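Local coordinates for protein phenazine-1-carboxylate N-methyltransferase (Pseudomonas aeruginosa, PDB 2IP2) that transfers a methyl group from S-adenosyl-L-methionine to phenazine-1-carboxylate, giving 5-methylphenazine-1-carboxylate on the way to the virulence pigment pyocyanin, at residues Val25-Ala28 with Thr29-Leu33; Gly204-Arg207 with Asp208-Ser212. One frame throughout, in Å; residues are numbered along the deposited sequence.

Overall arrangement
Two helix ends, one in each main part of the subunit, are compared here. Interaction 1 (Val25-Ala28 with Thr29-Leu33) closes helix 6-30 in the N-terminal dimerisation domain. Interaction 2 (Gly204-Arg207 with Asp208-Ser212) closes helix 204-209 in the methyltransferase domain, where the side chain of Ala206 is about 7 Å from that of Asp198, a residue predicted to bind S-adenosyl-L-methionine. The centres of interactions 1 and 2 lie about 30 Å apart; their nearest atoms are about 20 Å apart, without touching. Interaction 1 touches the second subunit of the homodimer and lies away from the predicted cofactor residues; interaction 2 touches no other chain of the assembly and lies in the Rossmann-like domain.

Interaction 1: Val25-Ala28 with Thr29-Leu33; sequences VYVA and TRLGL
Tyr26 has one face of its ring covered by CG of Arg30, one turn further along the helix, with Arg30 CG 3.3 Å from Tyr26 CZ. The arginine chain bends at chi2 and again at chi3, which brings its head round beside the phenol oxygen. Arg30 NH1 then donates a nearly straight hydrogen bond to Tyr26 OH (2.9 Å), and that oxygen lies at the guanidinium edge, in its plane. Ring and guanidinium planes stand 75° apart, so the cationic head meets the hydroxyl and does not stack on the ring. Tyrosine and arginine suit these places because each joins an apolar surface to a polar end. Tyr26 OH is also hydrogen-bonded to Glu104, while Arg30 NH2 forms a salt bridge with Glu115 of the second subunit.

Thr29 turns its hydroxyl back onto the helix: OG1, beside the backbone N at chi1 -54°, donates to Val25 O at 2.9 Å, which satisfies this buried hydroxyl locally. Val25 O takes a second donor, Thr29 N, on the opposite face of its plane. Further on, Val27 and Leu31 lie side by side, Val27 CG1 3.9 Å from Leu31 CD1.

Gly32 ends the helix in a Schellman motif, in which Leu33 N reaches back to Ala28 O (3.1 Å); lacking a CB, glycine takes the positive phi (66°) at little cost. The reversal brings Leu33 CD1 within 3.9 Å of Ala28 CB, the hydrophobic contact that goes with this motif, and the small alanine lets the leucine methyl pack beside it. Ala28 and Leu33 both rest on Phe71 of strand 71-72, with helix 55-67 supplying Leu65 and Met62; helix 96-102 packs on Thr29 and Tyr26, and Ala113 and Cys114 of the second subunit meet Val27, Arg30 and Leu31.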
# COMPACT_ATOMS: atom_id res chain seq x y z
N VAL A 25 4.41 -8.36 1.94
CA VAL A 25 5.17 -8.44 3.22
C VAL A 25 4.36 -9.23 4.24
O VAL A 25 4.91 -10.04 5.01
CB VAL A 25 5.52 -6.96 3.71
CG1 VAL A 25 6.04 -6.97 5.18
CG2 VAL A 25 6.53 -6.38 2.77
N TYR A 26 3.04 -9.04 4.21
CA TYR A 26 2.18 -9.81 5.15
C TYR A 26 2.36 -11.33 4.90
O TYR A 26 2.57 -12.12 5.82
CB TYR A 26 0.70 -9.32 5.03
CG TYR A 26 -0.27 -10.26 5.75
CD1 TYR A 26 -0.28 -10.36 7.16
CD2 TYR A 26 -1.04 -11.18 5.01
CE1 TYR A 26 -1.18 -11.27 7.80
CE2 TYR A 26 -1.88 -12.08 5.63
CZ TYR A 26 -1.94 -12.13 7.02
OH TYR A 26 -2.80 -13.06 7.56
N VAL A 27 2.33 -11.70 3.63
CA VAL A 27 2.53 -13.05 3.27
C VAL A 27 3.88 -13.60 3.70
O VAL A 27 3.96 -14.68 4.28
CB VAL A 27 2.31 -13.25 1.75
CG1 VAL A 27 2.77 -14.68 1.33
CG2 VAL A 27 0.80 -13.03 1.34
N ALA A 28 4.96 -12.89 3.40
CA ALA A 28 6.30 -13.35 3.83
C ALA A 28 6.31 -13.56 5.36
O ALA A 28 6.96 -14.51 5.86
CB ALA A 28 7.38 -12.28 3.45
N THR A 29 5.62 -12.67 6.08
CA THR A 29 5.52 -12.74 7.55
C THR A 29 4.71 -13.97 8.03
O THR A 29 5.21 -14.75 8.85
CB THR A 29 5.05 -11.39 8.17
OG1 THR A 29 5.93 -10.38 7.70
CG2 THR A 29 5.13 -11.44 9.78
N ARG A 30 3.49 -14.13 7.57
CA ARG A 30 2.65 -15.29 7.88
C ARG A 30 3.41 -16.58 7.58
O ARG A 30 3.33 -17.52 8.35
CB ARG A 30 1.45 -15.37 6.93
CG ARG A 30 0.17 -14.71 7.26
CD ARG A 30 -0.81 -15.60 8.06
NE ARG A 30 -1.40 -16.77 7.35
CZ ARG A 30 -2.54 -16.78 6.65
NH1 ARG A 30 -3.26 -15.67 6.44
NH2 ARG A 30 -2.95 -17.93 6.12
N LEU A 31 4.12 -16.63 6.46
CA LEU A 31 4.86 -17.85 6.09
C LEU A 31 6.17 -18.08 6.87
O LEU A 31 6.77 -19.18 6.77
CB LEU A 31 5.17 -17.85 4.60
CG LEU A 31 3.93 -17.96 3.70
CD1 LEU A 31 4.45 -18.06 2.30
CD2 LEU A 31 2.96 -19.13 4.08
N GLY A 32 6.61 -17.07 7.62
CA GLY A 32 7.86 -17.13 8.41
C GLY A 32 9.11 -17.25 7.54
O GLY A 32 10.13 -17.78 7.97
N LEU A 33 9.07 -16.67 6.35
CA LEU A 33 10.23 -16.68 5.42
C LEU A 33 11.53 -16.12 6.03
O LEU A 33 12.61 -16.66 5.82
CB LEU A 33 9.91 -15.93 4.12
CG LEU A 33 8.76 -16.46 3.29
CD1 LEU A 33 8.70 -15.68 1.95
CD2 LEU A 33 8.87 -17.98 3.06

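Interaction 2: Gly204-Arg207 with Asp208-Ser212; sequences GVAR and DNLSS
The C-terminal end of helix 204-209, in the Rossmann-like methyltransferase domain, is where this contact forms, as the chain passes through Leu210 into helix 211-215. Leu210 N closes the last turn by bonding to Ala206 O at 2.9 Å. The preceding bond runs from Asn209 N to Val205 O (2.7 Å).

Leu210 also folds its side chain against the carbonyl it bonds: CB is 3.0 Å from Ala206 O and CG 3.4 Å. At chi1 -65° CG stands anti to the carbonyl carbon, and CD1 comes loosely alongside Ala206 CB (4.4 Å). A methyl group and a branched apolar chain suit this buried side of the helix.

The other side of the turn is more polar. Asp208 CB and Asn209 CB both approach Val205 O, at 3.3 Å from Asp208 CB and 3.4 Å from Asn209 CB. In Asn209, CG anti to the backbone N (chi1 -168°) swings the amide off the helix, where ND2 bonds to Glu180 OE2 and Ser178 O. An amide fits here because its two N-H groups can serve both acceptors. Beyond the break, Ser211 N bonds to Asp208 O (3.1 Å), carrying the chain over into the next helix.

Ala206 and Leu210 pack together onto Met196 of strand 193-198, and Leu210 continues onto Leu221 of the outermost strand 219-223, which Arg207 also touches; the helix end thus packs on strands 193-198 and 219-223, at one edge of the mixed sheet.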
# COMPACT_ATOMS: atom_id res chain seq x y z
N GLY A 204 -4.48 -6.62 36.23
CA GLY A 204 -4.20 -8.02 35.90
C GLY A 204 -3.06 -8.20 34.92
O GLY A 204 -2.08 -8.90 35.22
N VAL A 205 -3.17 -7.55 33.77
CA VAL A 205 -2.18 -7.72 32.68
C VAL A 205 -0.79 -7.29 33.13
O VAL A 205 0.19 -8.03 32.96
CB VAL A 205 -2.57 -6.96 31.39
CG1 VAL A 205 -1.53 -7.24 30.30
CG2 VAL A 205 -4.00 -7.34 30.94
N ALA A 206 -0.73 -6.10 33.72
CA ALA A 206 0.52 -5.54 34.22
C ALA A 206 1.12 -6.34 35.38
O ALA A 206 2.35 -6.42 35.54
CB ALA A 206 0.32 -4.07 34.64
N ARG A 207 0.27 -6.92 36.20
CA ARG A 207 0.74 -7.67 37.36
C ARG A 207 1.49 -8.88 36.82
O ARG A 207 2.51 -9.29 37.37
CB ARG A 207 -0.48 -8.09 38.20
CG ARG A 207 -0.20 -8.53 39.59
CD ARG A 207 -1.54 -8.69 40.38
NE ARG A 207 -2.24 -7.42 40.63
CZ ARG A 207 -1.80 -6.44 41.43
NH1 ARG A 207 -0.63 -6.54 42.07
NH2 ARG A 207 -2.53 -5.34 41.59
N ASP A 208 1.00 -9.40 35.70
CA ASP A 208 1.64 -10.50 35.00
C ASP A 208 2.88 -10.06 34.20
O ASP A 208 3.97 -10.66 34.34
CB ASP A 208 0.61 -11.14 34.06
CG ASP A 208 1.05 -12.47 33.55
OD1 ASP A 208 1.75 -12.53 32.49
OD2 ASP A 208 0.66 -13.49 34.20
N ASN A 209 2.71 -9.02 33.38
CA ASN A 209 3.77 -8.57 32.48
C ASN A 209 4.99 -8.07 33.23
O ASN A 209 6.13 -8.20 32.76
CB ASN A 209 3.23 -7.47 31.53
CG ASN A 209 4.20 -7.17 30.38
OD1 ASN A 209 4.89 -8.05 29.88
ND2 ASN A 209 4.24 -5.89 29.95
N LEU A 210 4.75 -7.53 34.41
CA LEU A 210 5.75 -6.96 35.28
C LEU A 210 6.05 -7.84 36.49
O LEU A 210 6.60 -7.32 37.47
CB LEU A 210 5.26 -5.59 35.84
CG LEU A 210 5.05 -4.42 34.83
CD1 LEU A 210 4.58 -3.25 35.61
CD2 LEU A 210 6.30 -4.02 34.07
N SER A 211 5.73 -9.13 36.44
CA SER A 211 5.91 -9.97 37.62
C SER A 211 7.31 -9.89 38.23
O SER A 211 7.45 -9.72 39.45
CB SER A 211 5.48 -11.43 37.37
OG SER A 211 6.06 -12.00 36.21
N SER A 212 8.34 -10.00 37.39
CA SER A 212 9.71 -10.04 37.87
C SER A 212 10.02 -8.77 38.63
O SER A 212 10.53 -8.81 39.75
CB SER A 212 10.71 -10.21 36.74
OG SER A 212 10.66 -11.55 36.29